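UDP-glucose:anthocyanidin 3-O-glucosyltransferase (Clitoria ternatea, PDB 4REL) is a plant glycosyltransferase of the GT-B fold, built from two Rossmann-like domains with a ligand pocket between them. Local coordinates at residues L142-N147 with D177-M182; R152-K157 with A162-L167; P168-L173 with Q376-V381; N77-L82 with P363-Q368. All coordinates share one frame; numbering follows the deposited sequence.

Contact 1 (L142-N147 with D177-M182); sequences LSLYFN and DVPQDM. With KMP (3,5,7-trihydroxy-2-(4-hydroxyphenyl)-4H-chromen-4-one), chain B.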
# COMPACT_ATOMS: atom_id res chain seq x y z
N LEU A 142 7.27 -1.21 -9.62
CA LEU A 142 8.50 -2.01 -9.67
C LEU A 142 9.35 -1.70 -10.89
O LEU A 142 10.58 -1.67 -10.82
CB LEU A 142 8.18 -3.51 -9.66
CG LEU A 142 7.91 -4.15 -8.31
CD1 LEU A 142 7.36 -5.55 -8.51
CD2 LEU A 142 9.20 -4.17 -7.50
N SER A 143 8.69 -1.44 -12.02
CA SER A 143 9.39 -1.22 -13.28
C SER A 143 10.26 0.03 -13.27
O SER A 143 11.31 0.07 -13.90
CB SER A 143 8.41 -1.17 -14.44
OG SER A 143 8.01 -2.47 -14.77
N LEU A 144 9.81 1.05 -12.53
CA LEU A 144 10.52 2.32 -12.48
C LEU A 144 11.98 2.17 -12.06
O LEU A 144 12.86 2.82 -12.62
CB LEU A 144 9.82 3.27 -11.50
CG LEU A 144 8.33 3.51 -11.73
CD1 LEU A 144 7.77 4.37 -10.60
CD2 LEU A 144 8.13 4.18 -13.07
N TYR A 145 12.22 1.30 -11.09
CA TYR A 145 13.54 1.20 -10.47
C TYR A 145 14.59 0.53 -11.35
O TYR A 145 15.78 0.59 -11.06
CB TYR A 145 13.41 0.54 -9.08
CG TYR A 145 12.51 1.41 -8.22
CD1 TYR A 145 12.97 2.61 -7.72
CD2 TYR A 145 11.18 1.07 -8.01
CE1 TYR A 145 12.15 3.44 -6.98
CE2 TYR A 145 10.34 1.89 -7.26
CZ TYR A 145 10.84 3.07 -6.75
OH TYR A 145 10.03 3.91 -6.01
N PHE A 146 14.15 -0.06 -12.45
CA PHE A 146 15.06 -0.62 -13.45
C PHE A 146 15.30 0.32 -14.62
O PHE A 146 16.00 -0.04 -15.58
CB PHE A 146 14.52 -1.95 -13.94
CG PHE A 146 14.53 -3.02 -12.89
CD1 PHE A 146 15.60 -3.90 -12.80
CD2 PHE A 146 13.49 -3.12 -11.98
CE1 PHE A 146 15.62 -4.88 -11.82
CE2 PHE A 146 13.51 -4.09 -10.99
CZ PHE A 146 14.58 -4.97 -10.92
N ASN A 147 14.77 1.54 -14.52
CA ASN A 147 14.83 2.48 -15.63
C ASN A 147 15.02 3.92 -15.16
O ASN A 147 14.52 4.85 -15.78
CB ASN A 147 13.55 2.39 -16.48
CG ASN A 147 13.41 1.04 -17.17
OD1 ASN A 147 13.97 0.80 -18.24
ND2 ASN A 147 12.65 0.14 -16.55
N ASP A 177 3.49 11.39 -13.67
CA ASP A 177 3.13 10.38 -12.67
C ASP A 177 4.31 9.91 -11.83
O ASP A 177 4.11 9.29 -10.78
CB ASP A 177 2.49 9.17 -13.36
CG ASP A 177 1.32 9.54 -14.25
OD1 ASP A 177 0.56 10.46 -13.88
OD2 ASP A 177 1.14 8.89 -15.30
N VAL A 178 5.52 10.17 -12.29
CA VAL A 178 6.74 9.63 -11.68
C VAL A 178 6.93 10.14 -10.24
O VAL A 178 6.77 11.33 -9.99
CB VAL A 178 7.96 9.98 -12.54
CG1 VAL A 178 9.25 9.54 -11.87
CG2 VAL A 178 7.83 9.34 -13.93
N PRO A 179 7.26 9.24 -9.30
CA PRO A 179 7.55 9.70 -7.93
C PRO A 179 8.65 10.76 -7.92
O PRO A 179 9.72 10.54 -8.51
CB PRO A 179 8.04 8.42 -7.23
CG PRO A 179 7.33 7.31 -7.95
CD PRO A 179 7.32 7.76 -9.40
N GLN A 180 8.40 11.90 -7.29
CA GLN A 180 9.41 12.95 -7.25
C GLN A 180 10.71 12.45 -6.61
O GLN A 180 11.80 12.86 -7.03
CB GLN A 180 8.90 14.19 -6.51
CG GLN A 180 9.87 15.36 -6.50
CD GLN A 180 10.13 15.91 -7.88
OE1 GLN A 180 9.19 16.11 -8.67
NE2 GLN A 180 11.40 16.15 -8.20
N ASP A 181 10.59 11.57 -5.62
CA ASP A 181 11.77 11.04 -4.92
C ASP A 181 12.84 10.49 -5.87
O ASP A 181 14.03 10.62 -5.60
CB ASP A 181 11.37 9.92 -3.93
CG ASP A 181 10.65 10.45 -2.69
OD1 ASP A 181 10.94 11.57 -2.25
OD2 ASP A 181 9.80 9.71 -2.16
N MET A 182 12.42 9.89 -6.98
CA MET A 182 13.39 9.21 -7.83
C MET A 182 14.07 10.17 -8.80
O MET A 182 15.06 9.82 -9.43
CB MET A 182 12.79 7.99 -8.55
CG MET A 182 11.89 8.27 -9.72
SD MET A 182 11.43 6.72 -10.56
CE MET A 182 13.03 6.16 -11.12
C1 KMP B . 7.76 5.70 -3.80
C2 KMP B . 7.00 4.74 -3.15
C3 KMP B . 6.73 4.90 -1.71
C4 KMP B . 7.27 6.07 -1.00
C5 KMP B . 8.02 6.98 -1.73
C6 KMP B . 8.26 6.79 -3.09
C9 KMP B . 5.91 3.90 -0.97
C10 KMP B . 5.69 4.14 0.47
C11 KMP B . 6.29 5.36 1.10
C14 KMP B . 6.11 5.68 2.56
C15 KMP B . 5.62 4.75 3.47
C16 KMP B . 5.46 5.08 4.80
C17 KMP B . 5.80 6.35 5.24
C18 KMP B . 6.29 7.29 4.34
C19 KMP B . 6.45 6.95 3.01
O12 KMP B . 7.03 6.25 0.35
O13 KMP B . 5.44 2.90 -1.56
O24 KMP B . 5.64 6.67 6.56
O27 KMP B . 4.94 3.24 1.16
O29 KMP B . 9.01 7.71 -3.76
O30 KMP B . 6.50 3.66 -3.82
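Leu144 and Pro179 meet tip to tip, with Leu144 CD1 3.6 Å from Pro179 CD. Beside this pair the Met182 side chain doubles back along the turn of residues 142-147: its sulfur lies 3.9 Å from Leu144 CB, and its methyl CE comes within 3.7 Å of Leu144 O. The fold of the thioether is set by chi1 of 76°, which puts CG between the backbone N and the carbonyl carbon, and by a bend at chi3. Met182 SD also makes an oblique Met-aromatic contact with Tyr145, 5.4 Å from the ring centroid. All four of these residues are buried, and Ile151 of helix 148-157 touches Leu144 as well.

The packing gives way to more open ground at Asp181, which is partly exposed, and at the exposed Gln180. Here the contact borders the ligand pocket. Hydroxyl O29 of KMP donates a 2.7 Å hydrogen bond to Asp181 OD2, while Pro179 CB lies 3.7 Å from KMP O29. From the other segment, Tyr145 OH approaches KMP C1 at 3.6 Å. An apolar seam with one thioether sulfur thus holds two loops together behind one end of the pocket, and the Asp181 carboxylate supplies the polar grip on this side, His17 NE2 being a further hydrogen-bond partner of KMP; the aspartate's bond to a phenolic hydroxyl would probably draw electron density toward that oxygen and favour one orientation of the ring system.

Contact 2 (R152-K157 with A162-L167); sequences RDKCSK and ATLDFL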
# COMPACT_ATOMS: atom_id res chain seq x y z
N ARG A 152 14.66 9.77 -15.58
CA ARG A 152 15.18 11.10 -15.25
C ARG A 152 15.40 11.91 -16.51
O ARG A 152 15.10 13.11 -16.55
CB ARG A 152 16.48 11.00 -14.47
CG ARG A 152 16.28 10.44 -13.07
CD ARG A 152 17.55 10.47 -12.26
NE ARG A 152 17.29 10.13 -10.86
CZ ARG A 152 18.25 9.87 -9.98
NH1 ARG A 152 19.52 9.90 -10.36
NH2 ARG A 152 17.94 9.57 -8.73
N ASP A 153 15.94 11.27 -17.54
CA ASP A 153 16.19 11.98 -18.80
C ASP A 153 14.89 12.46 -19.42
O ASP A 153 14.78 13.62 -19.83
CB ASP A 153 16.96 11.09 -19.78
CG ASP A 153 17.63 11.91 -20.87
OD1 ASP A 153 18.09 13.03 -20.58
OD2 ASP A 153 17.69 11.43 -22.03
N LYS A 154 13.89 11.59 -19.48
CA LYS A 154 12.60 11.96 -20.05
C LYS A 154 11.89 13.04 -19.21
O LYS A 154 11.34 13.99 -19.75
CB LYS A 154 11.70 10.73 -20.22
CG LYS A 154 10.37 11.02 -20.93
CD LYS A 154 9.73 9.76 -21.49
CE LYS A 154 10.11 9.53 -22.94
NZ LYS A 154 9.17 10.19 -23.90
N CYS A 155 11.93 12.90 -17.89
CA CYS A 155 11.26 13.89 -17.03
C CYS A 155 11.92 15.25 -17.13
O CYS A 155 11.26 16.28 -16.94
CB CYS A 155 11.22 13.42 -15.58
SG CYS A 155 10.13 12.00 -15.32
N SER A 156 13.21 15.26 -17.45
CA SER A 156 13.95 16.52 -17.56
C SER A 156 13.77 17.20 -18.92
O SER A 156 13.75 18.43 -19.00
CB SER A 156 15.44 16.27 -17.30
OG SER A 156 16.18 17.45 -17.55
N LYS A 157 13.64 16.41 -19.98
CA LYS A 157 13.67 16.95 -21.34
C LYS A 157 12.30 17.04 -22.01
O LYS A 157 12.03 17.97 -22.78
CB LYS A 157 14.56 16.08 -22.23
CG LYS A 157 16.04 16.14 -21.90
CD LYS A 157 16.78 15.15 -22.78
CE LYS A 157 18.29 15.35 -22.76
NZ LYS A 157 18.94 14.45 -23.75
N ALA A 162 4.12 13.43 -21.47
CA ALA A 162 4.78 12.48 -22.37
C ALA A 162 4.72 11.09 -21.75
O ALA A 162 4.90 10.94 -20.55
CB ALA A 162 6.22 12.88 -22.61
N THR A 163 4.51 10.08 -22.59
CA THR A 163 4.31 8.72 -22.10
C THR A 163 5.63 7.98 -21.94
O THR A 163 6.62 8.30 -22.62
CB THR A 163 3.35 7.93 -23.02
OG1 THR A 163 3.78 8.06 -24.38
CG2 THR A 163 1.94 8.49 -22.91
N LEU A 164 5.66 7.02 -21.02
CA LEU A 164 6.88 6.27 -20.72
C LEU A 164 6.89 4.98 -21.53
O LEU A 164 6.88 3.87 -20.98
CB LEU A 164 6.96 5.96 -19.21
CG LEU A 164 6.86 7.16 -18.26
CD1 LEU A 164 7.10 6.74 -16.82
CD2 LEU A 164 7.84 8.25 -18.66
N ASP A 165 6.92 5.12 -22.85
CA ASP A 165 6.75 3.98 -23.73
C ASP A 165 7.84 2.92 -23.56
O ASP A 165 7.64 1.76 -23.89
CB ASP A 165 6.68 4.43 -25.19
CG ASP A 165 5.47 5.31 -25.46
OD1 ASP A 165 5.56 6.53 -25.22
OD2 ASP A 165 4.44 4.77 -25.92
N PHE A 166 8.98 3.33 -23.00
CA PHE A 166 10.10 2.40 -22.81
C PHE A 166 9.87 1.35 -21.72
O PHE A 166 10.69 0.44 -21.54
CB PHE A 166 11.41 3.15 -22.55
CG PHE A 166 11.32 4.20 -21.47
CD1 PHE A 166 11.41 3.84 -20.13
CD2 PHE A 166 11.19 5.53 -21.80
CE1 PHE A 166 11.34 4.81 -19.14
CE2 PHE A 166 11.12 6.51 -20.81
CZ PHE A 166 11.20 6.14 -19.48
N LEU A 167 8.78 1.49 -20.96
CA LEU A 167 8.42 0.51 -19.94
C LEU A 167 7.40 -0.45 -20.53
O LEU A 167 6.25 -0.06 -20.78
CB LEU A 167 7.79 1.21 -18.73
CG LEU A 167 8.57 2.32 -18.02
CD1 LEU A 167 7.71 2.97 -16.95
CD2 LEU A 167 9.87 1.78 -17.42
O HOH W 1 7.99 7.63 -25.63
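Lys154 NZ is gripped by several oxygens, none of the bonds made within the contact being strong. It gives a weak hydrogen bond of 3.4 Å to the backbone atom Thr163 O and another weak one to a water molecule, which in turn donates to Asp165 OD1 over 2.7 Å. Its principal partner lies just beyond the helical segment, where Asp158 forms a salt bridge with it. The ammonium group therefore ties the helix end to the returning loop partly through solvent; Asp165 OD1, 5.3 Å from Lys154 NZ, is linked to it by that water and probably also feels its charge.

Below the charge the aliphatic part of the lysine does the packing. With CG anti to the backbone N (chi1 -175°) the chain first runs out from the helix, then bends at chi3 and chi4, which turn CE and then NZ toward Thr163 O. Lys154 CD lies 3.7 Å from Leu164 CD2 and 3.6 Å from Phe166 CE2, so the phenyl ring receives the lysine at its edge, near its plane, the two side chains sliding past one another in opposite directions. One face of the same ring is met by Leu164 CA, offset toward the rim. The loop is shaped for this by an inverse gamma turn centred on Leu164 and a type I turn from Leu164 to Leu167.

Phe166 also rests on Leu150 and Ile151 of helix 148-157, and backbone bonds from Ala162 to Val175 and from Leu164 to Leu173 pair the loop with the chain that follows, on the way to helix 191-197.

Contact 3 (P168-L173 with Q376-V381); sequences PGLSKL and QDIWEV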
# COMPACT_ATOMS: atom_id res chain seq x y z
N PRO A 168 7.80 -1.71 -20.76
CA PRO A 168 6.85 -2.66 -21.35
C PRO A 168 5.58 -2.82 -20.52
O PRO A 168 5.63 -3.00 -19.30
CB PRO A 168 7.66 -3.97 -21.39
CG PRO A 168 9.08 -3.50 -21.53
CD PRO A 168 9.15 -2.29 -20.63
N GLY A 169 4.44 -2.70 -21.20
CA GLY A 169 3.14 -2.86 -20.56
C GLY A 169 2.64 -1.61 -19.86
O GLY A 169 1.49 -1.56 -19.41
N LEU A 170 3.51 -0.61 -19.74
CA LEU A 170 3.19 0.56 -18.93
C LEU A 170 3.31 1.86 -19.72
O LEU A 170 3.66 2.90 -19.17
CB LEU A 170 4.08 0.62 -17.68
CG LEU A 170 3.88 -0.54 -16.69
CD1 LEU A 170 4.88 -0.44 -15.55
CD2 LEU A 170 2.45 -0.57 -16.17
N SER A 171 3.01 1.78 -21.02
CA SER A 171 3.09 2.95 -21.89
C SER A 171 2.06 4.04 -21.55
O SER A 171 2.19 5.17 -21.99
CB SER A 171 2.95 2.54 -23.37
OG SER A 171 1.66 2.04 -23.65
N LYS A 172 1.05 3.70 -20.75
CA LYS A 172 0.11 4.73 -20.30
C LYS A 172 0.68 5.64 -19.21
O LYS A 172 0.16 6.73 -18.99
CB LYS A 172 -1.21 4.11 -19.83
CG LYS A 172 -2.10 3.58 -20.96
CD LYS A 172 -2.56 4.71 -21.87
CE LYS A 172 -3.39 4.19 -23.04
NZ LYS A 172 -3.86 5.29 -23.95
N LEU A 173 1.74 5.19 -18.53
CA LEU A 173 2.36 6.02 -17.49
C LEU A 173 3.00 7.25 -18.14
O LEU A 173 3.52 7.18 -19.26
CB LEU A 173 3.44 5.24 -16.70
CG LEU A 173 2.98 4.03 -15.89
CD1 LEU A 173 4.13 3.50 -15.07
CD2 LEU A 173 1.85 4.46 -14.96
N GLN A 376 -7.03 5.15 -13.84
CA GLN A 376 -7.74 5.88 -14.88
C GLN A 376 -7.53 5.32 -16.29
O GLN A 376 -8.48 5.21 -17.06
CB GLN A 376 -7.34 7.35 -14.89
CG GLN A 376 -8.16 8.18 -15.88
CD GLN A 376 -7.72 9.63 -15.95
OE1 GLN A 376 -8.19 10.48 -15.18
NE2 GLN A 376 -6.81 9.93 -16.88
N ASP A 377 -6.28 5.00 -16.64
CA ASP A 377 -5.94 4.75 -18.05
C ASP A 377 -5.70 3.30 -18.43
O ASP A 377 -5.71 2.94 -19.62
CB ASP A 377 -4.75 5.62 -18.47
CG ASP A 377 -5.10 7.09 -18.59
OD1 ASP A 377 -6.29 7.43 -18.41
OD2 ASP A 377 -4.20 7.90 -18.87
N ILE A 378 -5.50 2.45 -17.43
CA ILE A 378 -5.27 1.04 -17.70
C ILE A 378 -6.50 0.20 -17.31
O ILE A 378 -7.18 -0.34 -18.18
CB ILE A 378 -3.98 0.54 -17.01
CG1 ILE A 378 -2.78 1.31 -17.57
CG2 ILE A 378 -3.80 -0.95 -17.21
CD1 ILE A 378 -1.45 0.88 -16.96
N TRP A 379 -6.79 0.13 -16.01
CA TRP A 379 -8.02 -0.54 -15.56
C TRP A 379 -9.28 0.19 -15.99
O TRP A 379 -10.33 -0.43 -16.17
CB TRP A 379 -8.03 -0.64 -14.04
CG TRP A 379 -6.89 -1.40 -13.45
CD1 TRP A 379 -6.13 -2.36 -14.06
CD2 TRP A 379 -6.38 -1.26 -12.12
NE1 TRP A 379 -5.18 -2.83 -13.18
CE2 TRP A 379 -5.31 -2.17 -11.98
CE3 TRP A 379 -6.73 -0.47 -11.02
CZ2 TRP A 379 -4.58 -2.29 -10.80
CZ3 TRP A 379 -6.01 -0.59 -9.86
CH2 TRP A 379 -4.94 -1.49 -9.75
N GLU A 380 -9.17 1.51 -16.14
CA GLU A 380 -10.31 2.39 -16.40
C GLU A 380 -11.46 2.19 -15.39
O GLU A 380 -12.62 2.04 -15.78
CB GLU A 380 -10.81 2.24 -17.84
CG GLU A 380 -9.71 2.55 -18.87
CD GLU A 380 -10.20 2.54 -20.30
OE1 GLU A 380 -9.78 1.65 -21.06
OE2 GLU A 380 -10.98 3.44 -20.67
N VAL A 381 -11.12 2.24 -14.10
CA VAL A 381 -12.11 2.05 -13.04
C VAL A 381 -12.21 3.31 -12.20
O VAL A 381 -12.66 3.28 -11.06
CB VAL A 381 -11.79 0.84 -12.13
CG1 VAL A 381 -11.96 -0.48 -12.88
CG2 VAL A 381 -10.38 0.93 -11.50
O HOH W 2 -1.70 8.15 -20.20
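An interface between the two Rossmann-like domains of the GT-B fold is formed here, where Lys172 in a type I turn, Leu170 to Leu173, lies against Asp377 and Ile378. The turn belongs to the long loop between helix 148-157 and helix 191-197 of the N-terminal domain; its partners stand in the C-terminal part of helix 368-378, which follows strand 359-361 of the second parallel sheet and includes a wider pi-type turn at 376-378.

The contact is made largely by the aliphatic root of the lysine. Lys172 CB touches Ile378 CG1 at 3.9 Å, the two side chains running past each other in opposite directions, and Lys172 CG lies 3.9 Å from the carbonyl atom Asp377 O. Against Asp377 the lysine crosses at about a right angle, bringing the two CB atoms to 4.1 Å. A bend at chi2 (-64°) brings Lys172 CD beside Asp377 CB, and NZ, beyond it, stays 5.7 Å from Asp377 OD2, too far for a salt bridge. On the buried side, Leu170 CD2 approaches Ile378 CD1, and the same leucine packs on Phe222 of helix 220-229.

The Asp377 carboxylate is held on both oxygens. Its OD2 pairs with Arg373 in the preceding helical turn, while Gln376 NE2 donates to OD1 from above the carboxylate plane, 35° out of it. Across the domain boundary a single water completes the link, donating to Lys172 O at 2.6 Å and to Asp377 OD2 at 2.8 Å.

Contact 4 (N77-L82 with P363-Q368); sequences NPIEKL and PFFGDQ. With KMP (3,5,7-trihydroxy-2-(4-hydroxyphenyl)-4H-chromen-4-one), chain B.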
# COMPACT_ATOMS: atom_id res chain seq x y z
N ASN A 77 7.75 15.91 9.25
CA ASN A 77 7.76 15.59 7.83
C ASN A 77 7.96 14.09 7.68
O ASN A 77 8.71 13.47 8.45
CB ASN A 77 8.81 16.41 7.08
CG ASN A 77 10.18 15.79 7.13
OD1 ASN A 77 10.52 14.93 6.31
ND2 ASN A 77 11.00 16.24 8.07
N PRO A 78 7.29 13.49 6.69
CA PRO A 78 7.12 12.04 6.65
C PRO A 78 8.38 11.26 6.31
O PRO A 78 8.33 10.04 6.29
CB PRO A 78 6.08 11.85 5.54
CG PRO A 78 6.37 12.99 4.60
CD PRO A 78 6.75 14.15 5.48
N ILE A 79 9.49 11.94 6.04
CA ILE A 79 10.68 11.22 5.61
C ILE A 79 11.71 11.04 6.72
O ILE A 79 12.47 10.08 6.72
CB ILE A 79 11.34 11.90 4.39
CG1 ILE A 79 10.31 12.10 3.28
CG2 ILE A 79 12.48 11.06 3.85
CD1 ILE A 79 9.66 10.80 2.84
N GLU A 80 11.73 11.97 7.68
CA GLU A 80 12.78 11.95 8.71
C GLU A 80 12.89 10.62 9.45
O GLU A 80 13.98 10.06 9.56
CB GLU A 80 12.62 13.09 9.72
CG GLU A 80 13.70 13.00 10.80
CD GLU A 80 13.85 14.26 11.61
OE1 GLU A 80 13.21 15.27 11.27
OE2 GLU A 80 14.62 14.22 12.60
N LYS A 81 11.78 10.12 9.97
CA LYS A 81 11.84 8.87 10.73
C LYS A 81 12.26 7.69 9.86
O LYS A 81 12.89 6.74 10.35
CB LYS A 81 10.52 8.57 11.45
CG LYS A 81 10.29 9.46 12.67
CD LYS A 81 8.91 9.24 13.26
CE LYS A 81 8.78 9.93 14.61
NZ LYS A 81 7.38 9.89 15.10
N LEU A 82 11.92 7.75 8.58
CA LEU A 82 12.35 6.72 7.63
C LEU A 82 13.87 6.74 7.48
O LEU A 82 14.52 5.70 7.56
CB LEU A 82 11.70 6.89 6.24
CG LEU A 82 10.22 7.21 6.08
CD1 LEU A 82 9.82 7.11 4.61
CD2 LEU A 82 9.34 6.33 6.92
N PRO A 363 -3.67 11.83 -6.18
CA PRO A 363 -2.42 11.31 -5.62
C PRO A 363 -1.58 12.44 -5.00
O PRO A 363 -1.51 13.53 -5.58
CB PRO A 363 -1.72 10.68 -6.83
CG PRO A 363 -2.30 11.37 -8.04
CD PRO A 363 -3.70 11.81 -7.66
N PHE A 364 -0.97 12.18 -3.85
CA PHE A 364 -0.24 13.21 -3.12
C PHE A 364 1.25 12.94 -3.05
O PHE A 364 2.05 13.87 -3.06
CB PHE A 364 -0.78 13.34 -1.69
CG PHE A 364 -2.09 14.09 -1.58
CD1 PHE A 364 -2.11 15.48 -1.62
CD2 PHE A 364 -3.29 13.42 -1.43
CE1 PHE A 364 -3.31 16.18 -1.51
CE2 PHE A 364 -4.49 14.11 -1.32
CZ PHE A 364 -4.50 15.50 -1.37
N PHE A 365 1.62 11.67 -2.98
CA PHE A 365 2.92 11.29 -2.45
C PHE A 365 3.39 9.94 -3.01
O PHE A 365 2.57 9.09 -3.33
CB PHE A 365 2.78 11.22 -0.92
CG PHE A 365 4.00 10.75 -0.21
CD1 PHE A 365 4.97 11.65 0.19
CD2 PHE A 365 4.16 9.41 0.10
CE1 PHE A 365 6.11 11.22 0.86
CE2 PHE A 365 5.29 8.97 0.76
CZ PHE A 365 6.26 9.88 1.15
N GLY A 366 4.70 9.75 -3.13
CA GLY A 366 5.24 8.44 -3.47
C GLY A 366 4.77 7.88 -4.80
O GLY A 366 4.82 8.58 -5.82
N ASP A 367 4.33 6.63 -4.80
CA ASP A 367 3.84 6.00 -6.03
C ASP A 367 2.33 6.10 -6.21
O ASP A 367 1.75 5.37 -7.02
CB ASP A 367 4.31 4.53 -6.16
CG ASP A 367 3.75 3.62 -5.06
OD1 ASP A 367 2.98 4.08 -4.20
OD2 ASP A 367 4.07 2.41 -5.09
N GLN A 368 1.68 6.99 -5.47
CA GLN A 368 0.24 7.20 -5.61
C GLN A 368 -0.10 7.66 -7.02
O GLN A 368 -1.17 7.35 -7.54
CB GLN A 368 -0.24 8.22 -4.57
CG GLN A 368 -0.18 7.65 -3.16
CD GLN A 368 -0.32 8.69 -2.07
OE1 GLN A 368 -0.59 9.87 -2.33
NE2 GLN A 368 -0.13 8.26 -0.83
C1 KMP B . 7.76 5.70 -3.80
C2 KMP B . 7.00 4.74 -3.15
C3 KMP B . 6.73 4.90 -1.71
C4 KMP B . 7.27 6.07 -1.00
C5 KMP B . 8.02 6.98 -1.73
C6 KMP B . 8.26 6.79 -3.09
C9 KMP B . 5.91 3.90 -0.97
C10 KMP B . 5.69 4.14 0.47
C11 KMP B . 6.29 5.36 1.10
C14 KMP B . 6.11 5.68 2.56
C15 KMP B . 5.62 4.75 3.47
C16 KMP B . 5.46 5.08 4.80
C17 KMP B . 5.80 6.35 5.24
C18 KMP B . 6.29 7.29 4.34
C19 KMP B . 6.45 6.95 3.01
O12 KMP B . 7.03 6.25 0.35
O13 KMP B . 5.44 2.90 -1.56
O24 KMP B . 5.64 6.67 6.56
O27 KMP B . 4.94 3.24 1.16
O29 KMP B . 9.01 7.71 -3.76
O30 KMP B . 6.50 3.66 -3.82
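Phe365 offers the edge of its ring both to Ile79 of the other domain and to the bound KMP. Ile79 CD1 lies near the ring plane, 3.9 Å from Phe365 CZ, and KMP C19 comes to 3.2 Å from Phe365 CE2, a tight approach for two carbons. Pro78 CG adds a looser touch on CE1, its side chain sliding past the phenylalanine in the opposite direction. The ring can reach out to the helix entrance because CG stands anti to the backbone N (chi1 176°).

Both backbones are shaped by side-chain oxygens. Asn77 OD1 caps the turn into helix 80-86, accepting from Ile79 N at 3.2 Å and, weakly, from Glu80 N. In the partner loop Gln368 OE1 takes two amides: Phe364 N at 2.8 Å in the carbonyl plane, and Phe365 N at 2.9 Å from well above it. This loop closes the 44-residue PSPG motif characteristic of plant glycosyltransferases, and runs through a type II' turn from Phe365 to Gln368. Gly366 occupies its positive-phi position, where the absence of a side chain lets CA come within 3.5 Å of KMP C6.

Leu82 CD1 leans on the ligand's phenyl ring at C18, 3.5 Å away, whereas Asp367 OD2, already bonded to Val138 N and Ser141 OG, stands 3.0 Å from KMP O30. Contact between the segments is thus slight and wholly apolar; KMP touches both of them, Leu82 on one side and Phe365, Gly366 and Asp367 on the other, and so bridges the two domains here, mostly by apolar contact.

Along the chain the order is 77-82, then the segments from 142 to 182, then 363-381. Contacts 1 and 2 lie in the N-terminal domain, in the chain connecting strands 131-135 and 208-211 of its seven-stranded sheet; contacts 3 and 4 join that domain to the six-stranded one, at the two ends of helix 368-378. Contacts 1, 2 and 3 touch one another (centres 10 to 15 Å apart); contacts 3 and 4, 23 Å apart, do not. Contact 1 also packs against contact 4 through Pro179, and both meet KMP. The chain from 162 to 182 therefore passes from helix 148-157 through the domain interface at 168-173 to the pocket wall.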